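Local coordinates for putative sarcosine dimethylglycine methyltransferase (Galdieria sulphuraria, PDB 2O57), which probably transfers methyl groups from S-adenosylmethionine to sarcosine and dimethylglycine, the last steps of glycine betaine synthesis, at residues T77-R82 with L290-D295; G94-F99 with F153-D158; A247-R252 with E263-M268. One frame throughout, in Å; residues are numbered along the deposited sequence.

Contact 1: T77-R82 with L290-D295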
loop_
_atom_site.group_PDB
_atom_site.type_symbol
_atom_site.label_atom_id
_atom_site.label_comp_id
_atom_site.label_asym_id
_atom_site.label_seq_id
_atom_site.Cartn_x
_atom_site.Cartn_y
_atom_site.Cartn_z
ATOM N N THR A 77 11.085 7.661 -4.214
ATOM C CA THR A 77 12.164 6.958 -4.956
ATOM C C THR A 77 13.200 7.904 -5.584
ATOM O O THR A 77 14.186 7.428 -6.156
ATOM C CB THR A 77 11.611 5.993 -6.075
ATOM O OG1 THR A 77 11.145 6.758 -7.200
ATOM C CG2 THR A 77 10.491 5.055 -5.514
ATOM N N GLY A 78 12.987 9.222 -5.483
ATOM C CA GLY A 78 13.914 10.196 -6.064
ATOM C C GLY A 78 13.730 10.574 -7.525
ATOM O O GLY A 78 14.398 11.491 -7.990
ATOM N N VAL A 79 12.798 9.934 -8.235
ATOM C CA VAL A 79 12.699 10.123 -9.701
ATOM C C VAL A 79 11.978 11.398 -10.124
ATOM O O VAL A 79 12.127 11.831 -11.289
ATOM C CB VAL A 79 12.051 8.929 -10.466
ATOM C CG1 VAL A 79 12.950 7.654 -10.392
ATOM C CG2 VAL A 79 10.604 8.658 -9.995
ATOM N N LEU A 80 11.246 12.034 -9.213
ATOM C CA LEU A 80 10.399 13.178 -9.603
ATOM C C LEU A 80 11.118 14.549 -9.481
ATOM O O LEU A 80 10.623 15.519 -8.898
ATOM C CB LEU A 80 9.007 13.119 -8.926
ATOM C CG LEU A 80 8.121 11.862 -9.169
ATOM C CD1 LEU A 80 6.779 11.944 -8.382
ATOM C CD2 LEU A 80 7.845 11.710 -10.635
ATOM N N GLN A 81 12.320 14.600 -10.037
ATOM C CA GLN A 81 13.114 15.823 -10.080
ATOM C C GLN A 81 12.519 16.750 -11.141
ATOM O O GLN A 81 11.847 16.286 -12.069
ATOM C CB GLN A 81 14.580 15.475 -10.402
ATOM C CG GLN A 81 15.210 14.443 -9.450
ATOM C CD GLN A 81 15.350 14.973 -8.022
ATOM O OE1 GLN A 81 15.655 16.157 -7.813
ATOM N NE2 GLN A 81 15.152 14.098 -7.028
ATOM N N ARG A 82 12.749 18.059 -11.006
ATOM C CA ARG A 82 12.401 19.007 -12.053
ATOM C C ARG A 82 13.042 18.553 -13.354
ATOM O O ARG A 82 14.198 18.130 -13.367
ATOM C CB ARG A 82 12.927 20.412 -11.728
ATOM C CG ARG A 82 12.429 20.963 -10.403
ATOM C CD ARG A 82 12.493 22.498 -10.372
ATOM N NE ARG A 82 11.395 23.088 -11.141
ATOM C CZ ARG A 82 10.105 23.020 -10.792
ATOM N NH1 ARG A 82 9.727 22.374 -9.685
ATOM N NH2 ARG A 82 9.182 23.592 -11.559
ATOM N N LEU A 290 5.148 -0.491 -7.270
ATOM C CA LEU A 290 6.268 0.273 -7.799
ATOM C C LEU A 290 7.394 -0.680 -8.122
ATOM O O LEU A 290 7.679 -1.636 -7.367
ATOM C CB LEU A 290 6.744 1.334 -6.827
ATOM C CG LEU A 290 5.992 2.671 -6.848
ATOM C CD1 LEU A 290 4.665 2.527 -5.985
ATOM C CD2 LEU A 290 6.947 3.618 -6.223
ATOM N N PHE A 291 8.024 -0.424 -9.257
ATOM C CA PHE A 291 9.119 -1.248 -9.746
ATOM C C PHE A 291 10.303 -0.358 -10.018
ATOM O O PHE A 291 10.133 0.841 -10.263
ATOM C CB PHE A 291 8.757 -1.903 -11.081
ATOM C CG PHE A 291 7.479 -2.700 -11.069
ATOM C CD1 PHE A 291 7.479 -4.034 -10.668
ATOM C CD2 PHE A 291 6.288 -2.126 -11.509
ATOM C CE1 PHE A 291 6.295 -4.788 -10.690
ATOM C CE2 PHE A 291 5.106 -2.871 -11.549
ATOM C CZ PHE A 291 5.111 -4.201 -11.135
ATOM N N ARG A 292 11.499 -0.931 -9.988
ATOM C CA ARG A 292 12.652 -0.228 -10.511
ATOM C C ARG A 292 13.371 -1.097 -11.543
ATOM O O ARG A 292 13.466 -2.315 -11.382
ATOM C CB ARG A 292 13.609 0.192 -9.393
ATOM C CG ARG A 292 14.774 1.070 -9.877
ATOM C CD ARG A 292 15.798 1.424 -8.797
ATOM N NE ARG A 292 15.313 2.279 -7.712
ATOM C CZ ARG A 292 15.212 3.615 -7.727
ATOM N NH1 ARG A 292 15.508 4.355 -8.819
ATOM N NH2 ARG A 292 14.791 4.215 -6.626
ATOM N N LYS A 293 13.853 -0.477 -12.616
ATOM C CA LYS A 293 14.678 -1.171 -13.599
ATOM C C LYS A 293 16.123 -1.395 -13.061
ATOM O O LYS A 293 17.030 -0.569 -13.269
ATOM C CB LYS A 293 14.721 -0.411 -14.924
ATOM C CG LYS A 293 15.458 -1.160 -16.024
ATOM C CD LYS A 293 15.266 -0.472 -17.409
ATOM C CE LYS A 293 16.222 -1.034 -18.464
ATOM N NZ LYS A 293 15.993 -0.354 -19.799
ATOM N N SER A 294 16.288 -2.498 -12.336
ATOM C CA SER A 294 17.565 -2.903 -11.724
ATOM C C SER A 294 17.398 -4.347 -11.295
ATOM O O SER A 294 16.268 -4.821 -11.083
ATOM C CB SER A 294 17.933 -2.049 -10.488
ATOM O OG SER A 294 16.914 -2.128 -9.504
ATOM N N ASP A 295 18.526 -5.010 -11.125
ATOM C CA ASP A 295 18.583 -6.407 -10.724
ATOM C C ASP A 295 18.082 -6.588 -9.293
ATOM O O ASP A 295 17.436 -7.589 -8.991
ATOM C CB ASP A 295 20.034 -6.896 -10.871
ATOM C CG ASP A 295 20.189 -8.401 -10.663
ATOM O OD1 ASP A 295 19.249 -9.167 -10.994
ATOM O OD2 ASP A 295 21.282 -8.817 -10.186
HETATM O O HOH W 1 16.015 7.245 -8.018
#
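R292 leaves its strand with CG anti to the backbone N (chi1 -174°) and turns at chi3 (-66°), which carries its guanidinium across to the carbonyl of T77. NH2 of R292 meets T77 O at 3.3 Å. The bond is long and weak, but nearly straight at the hydrogen (167°). T77 O lies at the edge of the guanidinium, in its plane. A water bridges the same two groups. It donates to T77 O at 2.6 Å and accepts from NH1 of R292 at 3.0 Å. The carbonyl of T77 is thus gripped twice, once directly and once through water. R292 NH1 also donates to R180 O. R292 NH2 also has a long, weak ion pair with E52 of the second subunit.

CB of T77 makes a van der Waals contact beside the guanidinium, 3.7 Å from R292 NH2. The apolar part is CG2 of T77, which meets CD2 of L290 at 3.9 Å, the two side chains crossing at a slant. OG1 of T77 hydrogen-bonds to L74 O, one turn back in helix 59-76, which helps fix the side chain. G78 then ends the helical path with positive phi. NE2 of Q81 reaches back to G78 O at 2.9 Å and braces the turn.

The contact joins the loop after helix 59-76 to the C-terminal strand 284-293. That strand runs between strands 181-190 and 226-233 of the central sheet. T77, V79 and R292 all touch V182 of strand 181-190, while T77 also rests on R230 of strand 226-233.

Contact 2: G94-F99 with F153-D158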
loop_
_atom_site.group_PDB
_atom_site.type_symbol
_atom_site.label_atom_id
_atom_site.label_comp_id
_atom_site.label_asym_id
_atom_site.label_seq_id
_atom_site.Cartn_x
_atom_site.Cartn_y
_atom_site.Cartn_z
ATOM N N GLY A 94 -5.533 13.391 -19.612
ATOM C CA GLY A 94 -4.256 13.990 -19.262
ATOM C C GLY A 94 -4.245 14.594 -17.873
ATOM O O GLY A 94 -3.348 15.345 -17.536
ATOM N N GLY A 95 -5.243 14.252 -17.062
ATOM C CA GLY A 95 -5.382 14.837 -15.741
ATOM C C GLY A 95 -4.162 14.611 -14.851
ATOM O O GLY A 95 -3.688 15.562 -14.204
ATOM N N ALA A 96 -3.688 13.357 -14.795
ATOM C CA ALA A 96 -2.508 12.997 -13.994
ATOM C C ALA A 96 -1.296 13.726 -14.502
ATOM O O ALA A 96 -0.467 14.128 -13.707
ATOM C CB ALA A 96 -2.243 11.521 -14.063
ATOM N N ALA A 97 -1.154 13.829 -15.830
ATOM C CA ALA A 97 0.009 14.470 -16.412
ATOM C C ALA A 97 0.054 15.941 -15.984
ATOM O O ALA A 97 1.101 16.429 -15.552
ATOM C CB ALA A 97 0.011 14.356 -17.929
ATOM N N ARG A 98 -1.084 16.630 -16.087
ATOM C CA ARG A 98 -1.157 18.006 -15.617
ATOM C C ARG A 98 -0.887 18.125 -14.116
ATOM O O ARG A 98 -0.139 19.015 -13.710
ATOM C CB ARG A 98 -2.483 18.688 -15.993
ATOM C CG ARG A 98 -2.507 19.022 -17.523
ATOM C CD ARG A 98 -3.819 19.675 -17.958
ATOM N NE ARG A 98 -4.986 18.788 -17.774
ATOM C CZ ARG A 98 -5.410 17.865 -18.641
ATOM N NH1 ARG A 98 -4.744 17.663 -19.781
ATOM N NH2 ARG A 98 -6.524 17.146 -18.353
ATOM N N PHE A 99 -1.481 17.232 -13.314
ATOM C CA PHE A 99 -1.202 17.160 -11.851
ATOM C C PHE A 99 0.317 17.026 -11.550
ATOM O O PHE A 99 0.883 17.787 -10.751
ATOM C CB PHE A 99 -1.977 15.987 -11.249
ATOM C CG PHE A 99 -1.598 15.643 -9.829
ATOM C CD1 PHE A 99 -2.156 16.347 -8.766
ATOM C CD2 PHE A 99 -0.715 14.598 -9.557
ATOM C CE1 PHE A 99 -1.819 16.028 -7.449
ATOM C CE2 PHE A 99 -0.376 14.252 -8.238
ATOM C CZ PHE A 99 -0.932 14.957 -7.189
ATOM N N PHE A 153 10.748 7.719 -15.462
ATOM C CA PHE A 153 9.638 7.068 -14.764
ATOM C C PHE A 153 8.436 6.840 -15.688
ATOM O O PHE A 153 8.298 7.478 -16.750
ATOM C CB PHE A 153 9.211 7.849 -13.492
ATOM C CG PHE A 153 8.573 9.182 -13.774
ATOM C CD1 PHE A 153 7.181 9.294 -13.902
ATOM C CD2 PHE A 153 9.357 10.347 -13.886
ATOM C CE1 PHE A 153 6.585 10.557 -14.165
ATOM C CE2 PHE A 153 8.775 11.602 -14.136
ATOM C CZ PHE A 153 7.374 11.698 -14.270
ATOM N N ILE A 154 7.635 5.855 -15.302
ATOM C CA ILE A 154 6.360 5.516 -15.924
ATOM C C ILE A 154 5.259 5.562 -14.845
ATOM O O ILE A 154 5.429 5.066 -13.703
ATOM C CB ILE A 154 6.357 4.116 -16.590
ATOM C CG1 ILE A 154 7.343 4.083 -17.737
ATOM C CG2 ILE A 154 4.903 3.711 -17.072
ATOM C CD1 ILE A 154 7.601 2.635 -18.355
ATOM N N TRP A 155 4.118 6.119 -15.239
ATOM C CA TRP A 155 2.941 6.236 -14.390
ATOM C C TRP A 155 1.829 5.598 -15.184
ATOM O O TRP A 155 1.657 5.917 -16.391
ATOM C CB TRP A 155 2.649 7.723 -14.212
ATOM C CG TRP A 155 1.333 8.149 -13.532
ATOM C CD1 TRP A 155 0.083 8.240 -14.108
ATOM C CD2 TRP A 155 1.185 8.609 -12.183
ATOM N NE1 TRP A 155 -0.834 8.741 -13.196
ATOM C CE2 TRP A 155 -0.187 8.970 -12.005
ATOM C CE3 TRP A 155 2.078 8.770 -11.109
ATOM C CZ2 TRP A 155 -0.687 9.475 -10.789
ATOM C CZ3 TRP A 155 1.586 9.268 -9.883
ATOM C CH2 TRP A 155 0.211 9.640 -9.749
ATOM N N SER A 156 1.073 4.694 -14.554
ATOM C CA SER A 156 -0.083 4.108 -15.257
ATOM C C SER A 156 -1.189 3.781 -14.256
ATOM O O SER A 156 -1.026 2.908 -13.408
ATOM C CB SER A 156 0.363 2.848 -16.011
ATOM O OG SER A 156 -0.705 2.323 -16.781
ATOM N N GLN A 157 -2.326 4.434 -14.379
ATOM C CA GLN A 157 -3.430 4.229 -13.440
ATOM C C GLN A 157 -4.598 3.522 -14.112
ATOM O O GLN A 157 -5.248 4.089 -15.021
ATOM C CB GLN A 157 -3.899 5.566 -12.893
ATOM C CG GLN A 157 -2.936 6.180 -11.894
ATOM C CD GLN A 157 -3.434 7.559 -11.450
ATOM O OE1 GLN A 157 -3.611 8.464 -12.264
ATOM N NE2 GLN A 157 -3.659 7.711 -10.178
ATOM N N ASP A 158 -4.802 2.272 -13.696
ATOM C CA ASP A 158 -5.969 1.440 -14.071
ATOM C C ASP A 158 -6.056 1.165 -15.571
ATOM O O ASP A 158 -7.126 0.914 -16.095
ATOM C CB ASP A 158 -7.274 2.086 -13.561
ATOM C CG ASP A 158 -7.260 2.310 -12.035
ATOM O OD1 ASP A 158 -6.373 1.737 -11.345
ATOM O OD2 ASP A 158 -8.150 3.034 -11.548
#
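The methyl of A96, in the first turn of helix 95-104, presses against the indole of W155. Packing carries this contact, and no hydrogen bond crosses it. CB of A96 lies 3.2 Å from NE1 of W155 and 3.9 Å from CE2, so it sits by the pyrrole part of the ring and approaches it obliquely. The CG of W155 is anti to the backbone N (chi1 171°), which sends the indole from the strand toward the helix. A96 CB also lies 3.8 Å from OE1 of Q157.

The polar contacts do not cross between the segments; they run within one of them or to neighbours outside. NE1 of W155 makes a weak, bent bond of 2.9 Å to OE1 of Q157. The other end of that amide, NE2, donates to D67. Q157 therefore links the indole to helix 59-76. On the helix side, R98 folds back so that one guanidinium face lies over G94 O, while its nitrogens bond to N125 and to Y93 O. An alanine in place of W155 would probably leave a gap beside A96 and Q157 OE1 without its indole N-H.

The strand 151-157 and helix 95-104 belong to the Rossmann-like methyltransferase fold. G94 sits at the N-cap position of helix 95-104, in a glycine-rich turn after strand 85-89. This is consistent with the glycine-rich loop that binds S-adenosylmethionine in Rossmann-fold methyltransferases.

Contact 3: A247-R252 with E263-M268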
loop_
_atom_site.group_PDB
_atom_site.type_symbol
_atom_site.label_atom_id
_atom_site.label_comp_id
_atom_site.label_asym_id
_atom_site.label_seq_id
_atom_site.Cartn_x
_atom_site.Cartn_y
_atom_site.Cartn_z
ATOM N N ALA A 247 -23.749 4.590 -7.493
ATOM C CA ALA A 247 -24.683 5.560 -6.920
ATOM C C ALA A 247 -24.780 6.802 -7.828
ATOM O O ALA A 247 -25.861 7.313 -8.064
ATOM C CB ALA A 247 -24.211 5.965 -5.488
ATOM N N GLU A 248 -23.640 7.300 -8.296
ATOM C CA GLU A 248 -23.631 8.453 -9.220
ATOM C C GLU A 248 -24.316 8.154 -10.561
ATOM O O GLU A 248 -25.039 9.010 -11.105
ATOM C CB GLU A 248 -22.193 8.961 -9.467
ATOM C CG GLU A 248 -22.185 10.326 -10.182
ATOM C CD GLU A 248 -22.653 11.481 -9.282
ATOM O OE1 GLU A 248 -22.756 11.329 -8.035
ATOM O OE2 GLU A 248 -22.960 12.546 -9.831
ATOM N N LEU A 249 -24.139 6.945 -11.066
ATOM C CA LEU A 249 -24.782 6.546 -12.325
ATOM C C LEU A 249 -26.334 6.573 -12.140
ATOM O O LEU A 249 -27.092 7.015 -13.021
ATOM C CB LEU A 249 -24.286 5.157 -12.737
ATOM C CG LEU A 249 -24.991 4.436 -13.909
ATOM C CD1 LEU A 249 -24.825 5.298 -15.180
ATOM C CD2 LEU A 249 -24.433 3.049 -14.161
ATOM N N ILE A 250 -26.790 6.085 -10.994
ATOM C CA ILE A 250 -28.239 6.080 -10.689
ATOM C C ILE A 250 -28.726 7.525 -10.537
ATOM O O ILE A 250 -29.765 7.915 -11.106
ATOM C CB ILE A 250 -28.535 5.191 -9.447
ATOM C CG1 ILE A 250 -28.377 3.717 -9.848
ATOM C CG2 ILE A 250 -29.948 5.494 -8.878
ATOM C CD1 ILE A 250 -28.302 2.725 -8.632
ATOM N N LYS A 251 -27.957 8.328 -9.815
ATOM C CA LYS A 251 -28.303 9.736 -9.609
ATOM C C LYS A 251 -28.521 10.478 -10.939
ATOM O O LYS A 251 -29.462 11.286 -11.070
ATOM C CB LYS A 251 -27.200 10.433 -8.831
ATOM C CG LYS A 251 -27.439 11.917 -8.635
ATOM C CD LYS A 251 -26.595 12.526 -7.513
ATOM C CE LYS A 251 -26.968 14.015 -7.358
ATOM N NZ LYS A 251 -25.839 14.822 -6.754
ATOM N N ARG A 252 -27.627 10.229 -11.898
ATOM C CA ARG A 252 -27.607 10.983 -13.160
ATOM C C ARG A 252 -28.355 10.337 -14.316
ATOM O O ARG A 252 -28.236 10.795 -15.450
ATOM C CB ARG A 252 -26.159 11.158 -13.598
ATOM C CG ARG A 252 -25.241 11.741 -12.529
ATOM C CD ARG A 252 -25.273 13.220 -12.629
ATOM N NE ARG A 252 -24.226 13.827 -11.846
ATOM C CZ ARG A 252 -23.957 15.118 -11.853
ATOM N NH1 ARG A 252 -24.667 15.949 -12.623
ATOM N NH2 ARG A 252 -22.973 15.576 -11.092
ATOM N N GLU A 263 -30.279 1.120 -22.014
ATOM C CA GLU A 263 -29.684 -0.214 -22.091
ATOM C C GLU A 263 -28.204 -0.185 -21.696
ATOM O O GLU A 263 -27.701 -1.104 -20.991
ATOM C CB GLU A 263 -29.843 -0.828 -23.479
ATOM C CG GLU A 263 -31.270 -1.330 -23.742
ATOM C CD GLU A 263 -31.462 -1.889 -25.124
ATOM O OE1 GLU A 263 -30.536 -2.539 -25.654
ATOM O OE2 GLU A 263 -32.582 -1.713 -25.657
ATOM N N PHE A 264 -27.510 0.855 -22.120
ATOM C CA PHE A 264 -26.128 1.006 -21.707
ATOM C C PHE A 264 -26.032 1.097 -20.173
ATOM O O PHE A 264 -25.141 0.483 -19.558
ATOM C CB PHE A 264 -25.462 2.224 -22.339
ATOM C CG PHE A 264 -24.205 2.616 -21.610
ATOM C CD1 PHE A 264 -23.043 1.875 -21.777
ATOM C CD2 PHE A 264 -24.212 3.665 -20.707
ATOM C CE1 PHE A 264 -21.886 2.188 -21.079
ATOM C CE2 PHE A 264 -23.063 3.988 -20.004
ATOM C CZ PHE A 264 -21.897 3.243 -20.172
ATOM N N GLN A 265 -26.919 1.885 -19.572
ATOM C CA GLN A 265 -26.876 2.135 -18.125
ATOM C C GLN A 265 -27.067 0.842 -17.366
ATOM O O GLN A 265 -26.356 0.563 -16.400
ATOM C CB GLN A 265 -27.940 3.144 -17.694
ATOM C CG GLN A 265 -27.634 4.559 -18.157
ATOM C CD GLN A 265 -28.676 5.556 -17.700
ATOM O OE1 GLN A 265 -29.115 5.523 -16.545
ATOM N NE2 GLN A 265 -29.097 6.446 -18.610
ATOM N N ALA A 266 -28.019 0.037 -17.825
ATOM C CA ALA A 266 -28.304 -1.239 -17.183
ATOM C C ALA A 266 -27.067 -2.143 -17.253
ATOM O O ALA A 266 -26.700 -2.712 -16.237
ATOM C CB ALA A 266 -29.571 -1.894 -17.780
ATOM N N ASN A 267 -26.391 -2.211 -18.414
ATOM C CA ASN A 267 -25.159 -3.000 -18.600
ATOM C C ASN A 267 -24.005 -2.492 -17.734
ATOM O O ASN A 267 -23.256 -3.300 -17.158
ATOM C CB ASN A 267 -24.652 -2.977 -20.062
ATOM C CG ASN A 267 -25.572 -3.736 -21.033
ATOM O OD1 ASN A 267 -26.245 -4.679 -20.647
ATOM N ND2 ASN A 267 -25.575 -3.324 -22.309
HETATM N N MSE A 268 -23.838 -1.171 -17.683
HETATM C CA MSE A 268 -22.791 -0.580 -16.805
HETATM C C MSE A 268 -23.027 -0.936 -15.332
HETATM O O MSE A 268 -22.106 -1.350 -14.641
HETATM C CB MSE A 268 -22.706 0.931 -16.956
HETATM C CG MSE A 268 -21.418 1.482 -16.234
HETATM SE SE MSE A 268 -21.153 3.348 -16.550
HETATM C CE MSE A 268 -19.846 3.628 -15.145
HETATM O O HOH W 2 -28.538 4.839 -14.024
#
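OE1 of Q265 accepts hydrogen bonds from a water, at 2.7 Å, and from S253 OG. The same water donates to the backbone O of L249 at 2.8 Å, so it bridges the two helices near the end of helix 235-251. The amide's other end is held too, as NE2 of Q265 donates to C260 O. These partners fix the rotation of the amide.

L249 supplies the apolar part. Its CG is anti to the backbone N (chi1 170°), which directs both methyls at the facing helix. CD2 lies 3.9 Å from the carbonyl O of Q265 and 3.9 Å from CB of M268, a selenomethionine. SE of M268 follows at 4.1 Å from the same methyl. CD1 meets CG of Q265 at 4.2 Å. One leucine thus packs over a full turn of the other helix.

At the end of helix 235-251, NE of R252 forms a salt bridge to OE2 of E248 at 2.7 Å. NH1 of R252 pairs with E255.

Helices 235-251 and 262-280 are joined through the short helix 253-256, whose I256 touches both L249 and Q265. Two helices linked by a short one thus pack against each other in the helical region between strands 226-233 and 284-293.

From the N terminus, the chain first reaches the loop 77-82 after helix 59-76. Contact 1 ties it to strand 284-293 and so closes a loop of more than 200 residues. Contacts 2 and 3 both fall within that loop, one after the other, without crossing. Contact 2 joins helix 95-104 to strand 151-157 of the central sheet and closes a loop of 53 residues, which holds strands 107-112 and 134-138 and helix 115-128. It touches contact 1: CD2 of L80 packs 3.6 Å from CE2 of F153. Contact 3 closes a short loop between helices 235-251 and 262-280. Its centre is about 39 Å from that of contact 1, although helix 262-280 leads into strand 284-293.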